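Local atomic coordinates of oxidoreductase protein (Agrobacterium radiobacter, PDB entry 5UI9), a protein that probably catalyses an NAD-dependent oxidation or reduction, as a member of the GFO/IDH/MocA family, and binds NAD+ and 2,3-dihydroxy-2-methylpropanoate. Residues A[8-13]-A[70-75]; A[212-217]-A[228-233]; A[132-137]-A[187-192]; A[25-30]-A[298-303]. All coordinates share one frame; numbering follows the deposited sequence.

Contact 1: residues A[8-13]-A[70-75]; sequences GALIGC and FVDIAT. With NAD (nicotinamide-adenine-dinucleotide), chain C.
The ring of F70 lies flat under the backbone of G8 where two neighbouring parallel strands of the NAD-binding Rossmann fold, 6-11 and 70-73, begin this contact. G8 CA stands 3.6 Å from the ring centroid and 14° off the ring normal, a CH-pi contact over the face. The torsion responsible is chi1 of 68°, which sets F70 CG between its own N and carbonyl carbon, swinging the ring across to the glycine. A parallel ladder joins the strands: A9 N bonds to F70 O, D72 N to A9 O, I11 N to D72 O, and A74 N to I11 O at 2.8 Å.

On the face of L10 and D72 the two side chains run side by side in the same direction, and L10 CD1 comes 3.5 Å from D72 OD2. That carboxylate oxygen has its polar partners in Q20 and W24 of helix 17-26. The other face carries I11 and V71, whose side chains cross at a slant; I11 CD1 and V71 CG2 are only 3.4 Å apart, tight for two methyls. At the C-terminal end, I11, last in its strand, and T75, just past 70-73, point the same way, CG2 to CG2 at 4.0 Å, and both border the adenine of NAD. G12, the first glycine of a probable GxGxxA motif, meets the adenosine ribose, with its CA 3.4 Å from NAD O4B.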
# COMPACT_ATOMS: atom_id res chain seq x y z
N GLY A 8 -29.03 -25.61 17.70
CA GLY A 8 -27.79 -25.03 18.20
C GLY A 8 -27.90 -24.52 19.62
O GLY A 8 -28.99 -24.22 20.10
N ALA A 9 -26.77 -24.46 20.30
CA ALA A 9 -26.66 -23.73 21.56
C ALA A 9 -25.64 -22.63 21.34
O ALA A 9 -24.56 -22.90 20.84
CB ALA A 9 -26.20 -24.65 22.67
N LEU A 10 -25.99 -21.40 21.70
CA LEU A 10 -25.06 -20.27 21.57
C LEU A 10 -24.53 -19.91 22.96
O LEU A 10 -25.29 -19.77 23.91
CB LEU A 10 -25.73 -19.08 20.89
CG LEU A 10 -24.83 -17.84 20.69
CD1 LEU A 10 -25.05 -17.19 19.34
CD2 LEU A 10 -25.02 -16.82 21.81
N ILE A 11 -23.21 -19.77 23.06
CA ILE A 11 -22.53 -19.43 24.31
C ILE A 11 -21.84 -18.08 24.11
O ILE A 11 -20.94 -17.96 23.27
CB ILE A 11 -21.47 -20.48 24.69
CG1 ILE A 11 -22.11 -21.88 24.79
CG2 ILE A 11 -20.78 -20.11 26.01
CD1 ILE A 11 -21.09 -22.99 24.85
N GLY A 12 -22.25 -17.08 24.89
CA GLY A 12 -21.73 -15.72 24.82
C GLY A 12 -22.77 -14.82 24.21
O GLY A 12 -22.73 -14.56 23.03
N CYS A 13 -23.71 -14.35 25.03
CA CYS A 13 -24.85 -13.55 24.56
C CYS A 13 -24.53 -12.05 24.57
O CYS A 13 -25.28 -11.24 25.13
CB CYS A 13 -26.09 -13.84 25.43
SG CYS A 13 -26.69 -15.54 25.26
N PHE A 70 -25.12 -28.66 17.60
CA PHE A 70 -23.90 -27.88 17.48
C PHE A 70 -23.85 -26.75 18.49
O PHE A 70 -24.87 -26.39 19.10
CB PHE A 70 -23.73 -27.33 16.07
CG PHE A 70 -24.74 -26.30 15.68
CD1 PHE A 70 -25.95 -26.66 15.10
CD2 PHE A 70 -24.48 -24.94 15.88
CE1 PHE A 70 -26.88 -25.71 14.74
CE2 PHE A 70 -25.41 -23.97 15.51
CZ PHE A 70 -26.61 -24.36 14.94
N VAL A 71 -22.66 -26.19 18.65
CA VAL A 71 -22.44 -25.09 19.56
C VAL A 71 -21.85 -23.90 18.80
O VAL A 71 -20.98 -24.08 17.94
CB VAL A 71 -21.58 -25.53 20.78
CG1 VAL A 71 -20.15 -25.91 20.38
CG2 VAL A 71 -21.57 -24.45 21.84
N ASP A 72 -22.37 -22.70 19.09
CA ASP A 72 -21.89 -21.45 18.53
C ASP A 72 -21.26 -20.62 19.65
O ASP A 72 -21.95 -20.08 20.51
CB ASP A 72 -23.05 -20.69 17.87
CG ASP A 72 -22.59 -19.58 16.91
OD1 ASP A 72 -21.41 -19.56 16.49
OD2 ASP A 72 -23.43 -18.72 16.58
N ILE A 73 -19.93 -20.54 19.64
CA ILE A 73 -19.18 -19.85 20.69
C ILE A 73 -18.93 -18.40 20.24
O ILE A 73 -18.10 -18.15 19.36
CB ILE A 73 -17.86 -20.59 21.00
CG1 ILE A 73 -18.17 -22.02 21.50
CG2 ILE A 73 -17.04 -19.83 22.03
CD1 ILE A 73 -17.05 -23.01 21.26
N ALA A 74 -19.67 -17.47 20.85
CA ALA A 74 -19.54 -16.04 20.58
C ALA A 74 -19.00 -15.24 21.77
O ALA A 74 -19.26 -14.03 21.90
CB ALA A 74 -20.88 -15.48 20.14
N THR A 75 -18.23 -15.90 22.64
CA THR A 75 -17.58 -15.22 23.75
C THR A 75 -16.32 -14.51 23.25
O THR A 75 -15.90 -14.71 22.11
CB THR A 75 -17.16 -16.19 24.88
OG1 THR A 75 -16.17 -17.10 24.39
CG2 THR A 75 -18.35 -16.96 25.41
PA NAD C . -18.97 -9.03 24.52
O1A NAD C . -18.08 -8.84 25.73
O2A NAD C . -20.00 -7.99 24.16
O5B NAD C . -19.73 -10.44 24.67
C5B NAD C . -19.12 -11.58 25.26
C4B NAD C . -20.19 -12.25 26.12
O4B NAD C . -19.73 -13.55 26.48
C3B NAD C . -20.47 -11.50 27.41
O3B NAD C . -21.88 -11.31 27.55
C2B NAD C . -19.89 -12.37 28.52
O2B NAD C . -20.69 -12.32 29.70
C1B NAD C . -19.92 -13.76 27.88
N9A NAD C . -18.90 -14.74 28.32
C8A NAD C . -17.57 -14.57 28.40
N7A NAD C . -16.97 -15.72 28.81
C5A NAD C . -17.93 -16.65 28.98
C6A NAD C . -18.01 -18.07 29.40
N6A NAD C . -16.90 -18.77 29.73
N1A NAD C . -19.23 -18.66 29.44
C2A NAD C . -20.36 -17.99 29.12
N3A NAD C . -20.36 -16.70 28.73
C4A NAD C . -19.20 -15.99 28.65
O3 NAD C . -18.03 -9.31 23.25
PN NAD C . -18.47 -9.03 21.73
O1N NAD C . -18.21 -7.59 21.37
O2N NAD C . -19.84 -9.61 21.49
O5D NAD C . -17.35 -9.90 20.99
C5D NAD C . -17.30 -11.31 21.19
C4D NAD C . -16.39 -11.91 20.13
O4D NAD C . -16.94 -11.61 18.84
C3D NAD C . -14.99 -11.32 20.18
O3D NAD C . -14.02 -12.37 20.13
C2D NAD C . -14.91 -10.42 18.95
O2D NAD C . -13.61 -10.41 18.35
C1D NAD C . -15.94 -11.04 18.01
N1N NAD C . -16.54 -10.13 17.02
C2N NAD C . -16.62 -10.57 15.76
C3N NAD C . -17.17 -9.80 14.74
C7N NAD C . -17.22 -10.37 13.35
O7N NAD C . -17.39 -11.58 13.21
N7N NAD C . -17.08 -9.58 12.29
C4N NAD C . -17.66 -8.53 15.06
C5N NAD C . -17.57 -8.08 16.38
C6N NAD C . -17.02 -8.90 17.35

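Contact 2: residues A[212-217]-A[228-233]; sequences DVATIL and VDVSYA. With 8A1 ((2S)-2,3-dihydroxy-2-methylpropanoic acid), chain D.
A214 CB nestles against V230 CG2 at 3.7 Å, the single methyl of alanine against one branch of the valine, on the hairpin face that turns to helix 175-191. V230 CG2 occupies the position between its own N and carbonyl carbon (CG1 has chi1 -62°), which brings this methyl against both A214 CB and, at 3.6 Å, A214 O. Further along the same face, I216 and V228 are both beta-branched and meet at their stems, CB to CB at 4.2 Å. L179 and T183 of the helix pack onto V230, and T183 also onto V228.

On the face of V213, T215, D229 and S231, V213 CG2 settles beside S231 OG at 3.8 Å, while T215 and D229 approach chiefly through their backbones. The D229 carboxylate leads off to R152, S154 and R156, and the second subunit packs on V213, T215 and D229.

Past the strand ends D212 OD2 lies 3.7 Å from A233 CB. V204 N holds D212 OD1 and N205 N holds OD2, to which a water shared with Y232 O also donates. S231 OG accepts from A233 N, an ST turn, and is hydrogen-bonded to T234 OG1 as well. Y232 N is bonded to D212 O, and its side chain leads away until Y232 OH donates to O1 of the bound acid at 2.6 Å, with O1 near the ring plane.

Backbone bonds run both ways between A214 and V230 and between I216 and V228, the ladder of an antiparallel beta hairpin, here in the large sheet of the GFO/IDH/MocA C-terminal domain and ending at its ligand pocket.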
# COMPACT_ATOMS: atom_id res chain seq x y z
N ASP A 212 -3.16 0.77 16.92
CA ASP A 212 -4.34 1.02 16.08
C ASP A 212 -4.02 1.26 14.61
O ASP A 212 -4.90 1.62 13.83
CB ASP A 212 -5.20 2.17 16.64
CG ASP A 212 -4.45 3.47 16.79
OD1 ASP A 212 -3.23 3.50 16.55
OD2 ASP A 212 -5.08 4.48 17.16
N VAL A 213 -2.75 1.05 14.24
CA VAL A 213 -2.30 1.17 12.87
C VAL A 213 -1.31 0.04 12.64
O VAL A 213 -0.43 -0.18 13.47
CB VAL A 213 -1.61 2.53 12.59
CG1 VAL A 213 -1.22 2.63 11.12
CG2 VAL A 213 -2.53 3.69 12.98
N ALA A 214 -1.47 -0.68 11.53
CA ALA A 214 -0.59 -1.78 11.17
C ALA A 214 -0.44 -1.85 9.66
O ALA A 214 -1.43 -1.75 8.93
CB ALA A 214 -1.11 -3.10 11.72
N THR A 215 0.80 -2.01 9.22
CA THR A 215 1.13 -2.11 7.81
C THR A 215 1.97 -3.36 7.62
O THR A 215 3.00 -3.51 8.27
CB THR A 215 1.88 -0.85 7.35
OG1 THR A 215 1.10 0.31 7.68
CG2 THR A 215 2.11 -0.86 5.86
N ILE A 216 1.52 -4.24 6.73
CA ILE A 216 2.09 -5.58 6.57
C ILE A 216 2.40 -5.84 5.10
O ILE A 216 1.56 -5.58 4.24
CB ILE A 216 1.11 -6.66 7.10
CG1 ILE A 216 0.64 -6.32 8.52
CG2 ILE A 216 1.77 -8.04 7.07
CD1 ILE A 216 -0.36 -7.30 9.10
N LEU A 217 3.59 -6.35 4.83
CA LEU A 217 4.02 -6.74 3.48
C LEU A 217 4.05 -8.27 3.39
O LEU A 217 4.78 -8.91 4.14
CB LEU A 217 5.41 -6.17 3.20
CG LEU A 217 6.10 -6.45 1.86
CD1 LEU A 217 5.31 -5.94 0.67
CD2 LEU A 217 7.48 -5.81 1.88
N VAL A 228 -1.13 -5.42 3.23
CA VAL A 228 -2.29 -5.33 4.10
C VAL A 228 -2.06 -4.13 5.01
O VAL A 228 -1.12 -4.13 5.82
CB VAL A 228 -2.48 -6.61 4.93
CG1 VAL A 228 -3.57 -6.42 5.98
CG2 VAL A 228 -2.81 -7.76 4.01
N ASP A 229 -2.89 -3.11 4.85
CA ASP A 229 -2.76 -1.91 5.67
C ASP A 229 -4.08 -1.64 6.38
O ASP A 229 -5.13 -1.55 5.76
CB ASP A 229 -2.27 -0.72 4.83
CG ASP A 229 -3.25 -0.29 3.75
OD1 ASP A 229 -3.20 -0.85 2.64
OD2 ASP A 229 -4.02 0.65 3.99
N VAL A 230 -4.00 -1.56 7.71
CA VAL A 230 -5.16 -1.36 8.55
C VAL A 230 -4.93 -0.20 9.52
O VAL A 230 -3.80 0.05 9.95
CB VAL A 230 -5.57 -2.66 9.31
CG1 VAL A 230 -5.93 -3.75 8.32
CG2 VAL A 230 -4.47 -3.14 10.26
N SER A 231 -6.02 0.50 9.83
CA SER A 231 -5.98 1.65 10.72
C SER A 231 -7.36 1.93 11.29
O SER A 231 -8.35 1.89 10.55
CB SER A 231 -5.50 2.90 9.96
OG SER A 231 -5.61 4.08 10.75
N TYR A 232 -7.42 2.18 12.60
CA TYR A 232 -8.61 2.76 13.25
C TYR A 232 -8.39 4.23 13.69
O TYR A 232 -9.14 4.76 14.51
CB TYR A 232 -9.06 1.89 14.43
CG TYR A 232 -10.12 0.86 14.08
CD1 TYR A 232 -11.35 1.25 13.52
CD2 TYR A 232 -9.92 -0.50 14.31
CE1 TYR A 232 -12.33 0.32 13.21
CE2 TYR A 232 -10.89 -1.43 13.99
CZ TYR A 232 -12.09 -1.02 13.44
OH TYR A 232 -13.06 -1.93 13.13
N ALA A 233 -7.38 4.88 13.11
CA ALA A 233 -7.09 6.30 13.38
C ALA A 233 -7.09 7.16 12.09
O ALA A 233 -6.45 8.20 12.03
CB ALA A 233 -5.76 6.43 14.10
OXT 8A1 D . -15.89 -7.04 12.76
C 8A1 D . -15.03 -7.18 13.66
O 8A1 D . -14.49 -8.29 13.90
CA 8A1 D . -14.60 -5.99 14.47
CB 8A1 D . -13.35 -5.43 13.80
O1 8A1 D . -12.97 -4.17 14.37
O2 8A1 D . -14.31 -6.40 15.82
C3 8A1 D . -15.74 -4.97 14.54
O HOH W 1 -8.01 4.40 17.23

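Contact 3: residues A[132-137]-A[187-192]; sequences PIQAVK and ARFILG
F189 is the first residue of 187-192 to meet 132-137, and it does so with the largest share of the buried surface. Its chi1 of -179° places CG opposite the backbone N and sends the ring across to the other helix. There I133 CG2 sits at the ring edge, 4.0 Å from F189 CD2, while the aliphatic chain of K137 passes over one face, displaced toward the rim, with CG 3.7 Å from F189 CZ. Q134 comes up at about a right angle, its NE2 3.6 Å from F189 CZ and its amide plane inclined 23° to the ring; that nitrogen is hydrogen-bonded to R128 O.

The carbonyl of F189 takes part too. K137 bends at chi2, and its NZ donates to F189 O at 3.0 Å, nearly in line with the C=O bond. The ammonium is 5.4 Å from the ring centroid, so any cation-pi attraction is weak at most.

I190 follows, reaching out with its terminal methyl: CD1 lies 3.9 Å from K137 CB and 4.1 Å from V136 CG1, the V136 and I190 side chains crossing nearly perpendicularly. I190 also packs on F153 of strand 148-156. The helix then ends, and G192 departs with positive phi.

The axes of 132-137 and 187-191 approach to 10.1 Å and are inclined by 28°: side-chain packing between parts of helices 131-141 and 175-191 in the GFO/IDH/MocA C-terminal domain.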
# COMPACT_ATOMS: atom_id res chain seq x y z
N PRO A 132 -18.97 -8.14 -1.55
CA PRO A 132 -17.89 -7.57 -2.39
C PRO A 132 -16.61 -8.41 -2.43
O PRO A 132 -15.94 -8.44 -3.47
CB PRO A 132 -17.63 -6.20 -1.75
CG PRO A 132 -18.22 -6.28 -0.38
CD PRO A 132 -19.41 -7.18 -0.53
N ILE A 133 -16.28 -9.09 -1.34
CA ILE A 133 -15.08 -9.94 -1.30
C ILE A 133 -15.28 -11.21 -2.12
O ILE A 133 -14.37 -11.68 -2.80
CB ILE A 133 -14.68 -10.33 0.15
CG1 ILE A 133 -14.62 -9.11 1.09
CG2 ILE A 133 -13.37 -11.10 0.15
CD1 ILE A 133 -13.82 -7.95 0.58
N GLN A 134 -16.48 -11.77 -2.04
CA GLN A 134 -16.89 -12.91 -2.88
C GLN A 134 -16.82 -12.56 -4.35
O GLN A 134 -16.38 -13.38 -5.16
CB GLN A 134 -18.31 -13.37 -2.52
CG GLN A 134 -18.41 -14.01 -1.14
CD GLN A 134 -17.91 -15.44 -1.12
OE1 GLN A 134 -18.39 -16.28 -1.88
NE2 GLN A 134 -16.95 -15.73 -0.24
N ALA A 135 -17.23 -11.34 -4.70
CA ALA A 135 -17.17 -10.87 -6.08
C ALA A 135 -15.73 -10.75 -6.60
O ALA A 135 -15.44 -11.15 -7.72
CB ALA A 135 -17.91 -9.55 -6.23
N VAL A 136 -14.83 -10.20 -5.77
CA VAL A 136 -13.40 -10.13 -6.12
C VAL A 136 -12.84 -11.54 -6.39
O VAL A 136 -12.15 -11.75 -7.39
CB VAL A 136 -12.57 -9.40 -5.02
CG1 VAL A 136 -11.06 -9.55 -5.25
CG2 VAL A 136 -12.94 -7.93 -4.97
N LYS A 137 -13.15 -12.48 -5.51
CA LYS A 137 -12.73 -13.88 -5.68
C LYS A 137 -13.27 -14.47 -6.99
O LYS A 137 -12.52 -15.08 -7.75
CB LYS A 137 -13.18 -14.72 -4.49
CG LYS A 137 -12.78 -16.19 -4.53
CD LYS A 137 -11.27 -16.37 -4.64
CE LYS A 137 -10.85 -17.76 -4.20
NZ LYS A 137 -9.39 -17.95 -4.45
N ALA A 187 -6.57 -11.57 2.32
CA ALA A 187 -5.36 -11.68 1.49
C ALA A 187 -5.08 -13.14 1.11
O ALA A 187 -4.78 -13.42 -0.05
CB ALA A 187 -4.16 -11.07 2.22
N ARG A 188 -5.21 -14.05 2.07
CA ARG A 188 -5.08 -15.50 1.82
C ARG A 188 -6.15 -16.04 0.88
O ARG A 188 -5.85 -16.78 -0.05
CB ARG A 188 -5.19 -16.30 3.12
CG ARG A 188 -3.96 -16.27 3.99
CD ARG A 188 -4.09 -17.29 5.12
NE ARG A 188 -4.34 -18.64 4.61
CZ ARG A 188 -5.44 -19.38 4.81
NH1 ARG A 188 -6.45 -18.97 5.58
NH2 ARG A 188 -5.51 -20.58 4.25
N PHE A 189 -7.39 -15.67 1.17
CA PHE A 189 -8.55 -16.08 0.39
C PHE A 189 -8.39 -15.72 -1.09
O PHE A 189 -8.67 -16.53 -1.96
CB PHE A 189 -9.81 -15.44 0.98
CG PHE A 189 -11.09 -15.79 0.29
CD1 PHE A 189 -11.49 -17.12 0.16
CD2 PHE A 189 -11.93 -14.79 -0.21
CE1 PHE A 189 -12.69 -17.45 -0.47
CE2 PHE A 189 -13.12 -15.11 -0.83
CZ PHE A 189 -13.51 -16.44 -0.96
N ILE A 190 -7.91 -14.50 -1.36
CA ILE A 190 -7.74 -14.00 -2.72
C ILE A 190 -6.44 -14.48 -3.39
O ILE A 190 -6.47 -14.95 -4.52
CB ILE A 190 -7.81 -12.45 -2.76
CG1 ILE A 190 -9.16 -11.96 -2.20
CG2 ILE A 190 -7.61 -11.92 -4.18
CD1 ILE A 190 -10.39 -12.67 -2.74
N LEU A 191 -5.30 -14.33 -2.71
CA LEU A 191 -3.98 -14.60 -3.33
C LEU A 191 -3.24 -15.82 -2.78
O LEU A 191 -2.07 -16.04 -3.13
CB LEU A 191 -3.08 -13.36 -3.19
CG LEU A 191 -3.57 -12.09 -3.89
CD1 LEU A 191 -2.60 -10.95 -3.60
CD2 LEU A 191 -3.73 -12.29 -5.38
N GLY A 192 -3.91 -16.64 -1.97
CA GLY A 192 -3.33 -17.86 -1.42
C GLY A 192 -2.41 -17.66 -0.22
O GLY A 192 -2.10 -16.53 0.18

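Contact 4: residues A[25-30]-A[298-303]; sequences KDVKGA and IQQHWT. With MG (magnesium ion), chain E.
Q299 O is gripped twice within its own helix, by T303 N and by T303 OG1 at 2.8 Å, the two donors arriving from opposite faces of the carbonyl plane. The OG1 bond fixes the T303 hydroxyl, which meets V27 tip to tip: V27 CG1 is 3.4 Å from T303 OG1. The other branch of V27, CG2, rests 3.8 Å from Q299 CB, so the valine straddles neighbouring turns of helix 289-308.

Q300 supplies the polar link. Its amide reads both backbone groups of K28: K28 N donates to Q300 OE1 at 2.9 Å, and Q300 NE2 donates to K28 O at 2.8 Å with an N-H...O angle of 174°. Each donor lies in the acceptor's carbonyl plane, on a lone pair, and a bend at chi2 (65°) turns the amide toward the loop. NE2 also reaches D304.

The loop joins helix 17-26 to strand 30-36 of the Rossmann fold, and helix 289-308, from far along the chain, packs against it. V27 O in the loop and A30 O at the start of the strand bind the magnesium ion at 2.3 and 2.2 Å, joined by W24 O and a water. A30 CB points back to the helix, 3.7 Å from T303 OG1.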
# COMPACT_ATOMS: atom_id res chain seq x y z
N LYS A 25 -32.08 -17.41 13.04
CA LYS A 25 -33.51 -17.43 12.71
C LYS A 25 -33.70 -17.52 11.19
O LYS A 25 -34.43 -18.39 10.72
CB LYS A 25 -34.22 -16.22 13.34
CG LYS A 25 -35.72 -16.11 13.08
CD LYS A 25 -36.53 -15.83 14.34
CE LYS A 25 -36.09 -14.59 15.12
NZ LYS A 25 -36.03 -13.37 14.28
N ASP A 26 -33.01 -16.66 10.45
CA ASP A 26 -33.02 -16.68 8.97
C ASP A 26 -32.40 -17.94 8.34
O ASP A 26 -32.75 -18.28 7.23
CB ASP A 26 -32.26 -15.47 8.38
CG ASP A 26 -33.01 -14.15 8.54
OD1 ASP A 26 -34.20 -14.13 8.91
OD2 ASP A 26 -32.37 -13.10 8.28
N VAL A 27 -31.45 -18.59 9.01
CA VAL A 27 -30.81 -19.79 8.45
C VAL A 27 -31.87 -20.88 8.25
O VAL A 27 -32.67 -21.14 9.14
CB VAL A 27 -29.68 -20.34 9.37
CG1 VAL A 27 -29.28 -21.77 8.96
CG2 VAL A 27 -28.46 -19.42 9.35
N LYS A 28 -31.84 -21.49 7.07
CA LYS A 28 -32.67 -22.65 6.77
C LYS A 28 -31.94 -23.96 7.10
O LYS A 28 -30.83 -24.20 6.63
CB LYS A 28 -33.14 -22.62 5.31
CG LYS A 28 -34.36 -21.73 5.13
CD LYS A 28 -34.48 -21.14 3.73
CE LYS A 28 -35.67 -20.20 3.62
NZ LYS A 28 -35.40 -19.10 2.66
N GLY A 29 -32.60 -24.79 7.91
CA GLY A 29 -32.06 -26.07 8.36
C GLY A 29 -31.44 -26.04 9.75
O GLY A 29 -30.89 -27.04 10.20
N ALA A 30 -31.54 -24.90 10.44
CA ALA A 30 -31.02 -24.78 11.80
C ALA A 30 -31.65 -23.63 12.59
O ALA A 30 -32.13 -22.65 12.00
CB ALA A 30 -29.50 -24.61 11.78
N ILE A 298 -22.18 -17.15 6.35
CA ILE A 298 -21.30 -18.13 7.00
C ILE A 298 -22.08 -19.14 7.84
O ILE A 298 -21.70 -20.30 7.91
CB ILE A 298 -20.14 -17.47 7.80
CG1 ILE A 298 -18.96 -18.44 7.93
CG2 ILE A 298 -20.60 -16.98 9.16
CD1 ILE A 298 -17.79 -17.91 8.71
N GLN A 299 -23.16 -18.70 8.49
CA GLN A 299 -23.99 -19.61 9.29
C GLN A 299 -24.84 -20.56 8.44
O GLN A 299 -25.04 -21.72 8.82
CB GLN A 299 -24.81 -18.83 10.33
CG GLN A 299 -23.91 -18.25 11.42
CD GLN A 299 -24.63 -17.47 12.51
OE1 GLN A 299 -23.98 -16.93 13.40
NE2 GLN A 299 -25.97 -17.42 12.47
N GLN A 300 -25.31 -20.10 7.28
CA GLN A 300 -25.92 -21.00 6.29
C GLN A 300 -24.89 -21.98 5.72
O GLN A 300 -25.19 -23.16 5.51
CB GLN A 300 -26.58 -20.24 5.13
CG GLN A 300 -27.47 -21.10 4.23
CD GLN A 300 -28.68 -21.63 4.97
OE1 GLN A 300 -29.55 -20.86 5.35
NE2 GLN A 300 -28.73 -22.94 5.20
N HIS A 301 -23.68 -21.47 5.46
CA HIS A 301 -22.57 -22.30 4.97
C HIS A 301 -22.27 -23.42 5.97
O HIS A 301 -22.22 -24.59 5.59
CB HIS A 301 -21.34 -21.43 4.70
CG HIS A 301 -20.10 -22.21 4.37
ND1 HIS A 301 -19.86 -22.74 3.12
CD2 HIS A 301 -19.02 -22.51 5.12
CE1 HIS A 301 -18.69 -23.34 3.12
NE2 HIS A 301 -18.15 -23.22 4.33
N TRP A 302 -22.10 -23.05 7.25
CA TRP A 302 -21.92 -24.04 8.32
C TRP A 302 -23.00 -25.12 8.30
O TRP A 302 -22.69 -26.31 8.33
CB TRP A 302 -21.92 -23.36 9.70
CG TRP A 302 -22.10 -24.32 10.86
CD1 TRP A 302 -23.28 -24.63 11.50
CD2 TRP A 302 -21.08 -25.09 11.50
NE1 TRP A 302 -23.05 -25.55 12.49
CE2 TRP A 302 -21.71 -25.86 12.52
CE3 TRP A 302 -19.70 -25.22 11.31
CZ2 TRP A 302 -20.99 -26.73 13.36
CZ3 TRP A 302 -18.99 -26.09 12.14
CH2 TRP A 302 -19.64 -26.83 13.15
N THR A 303 -24.25 -24.68 8.27
CA THR A 303 -25.42 -25.55 8.29
C THR A 303 -25.47 -26.51 7.10
O THR A 303 -25.75 -27.70 7.28
CB THR A 303 -26.71 -24.71 8.36
OG1 THR A 303 -26.66 -23.86 9.51
CG2 THR A 303 -27.97 -25.60 8.42
MG MG E . -33.34 -20.88 11.37
O HOH W 2 -35.37 -21.88 10.80

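How the contacts relate
Contacts 1 and 4 sit on the NAD-binding side of the fold, their centres 14 Å apart, and meet directly through the edge-to-face pair of F70 and W302. Contacts 2 and 3 lie on the opposite side of the chain's centre from contact 1, 19 Å apart, and touch where V228 CG2 packs on A187 CB; helix 175-191 covers the hairpin of contact 2. Contact 1 closes before contact 3, which closes before contact 2. Contact 4 alternates with contact 1 and encloses contacts 2 and 3, so helix 289-308 brings the chain back to the Rossmann domain. Contacts 1 and 2, 30 Å apart between centres, each contribute to a ligand site: NAD's, and, through Y232, the acid's.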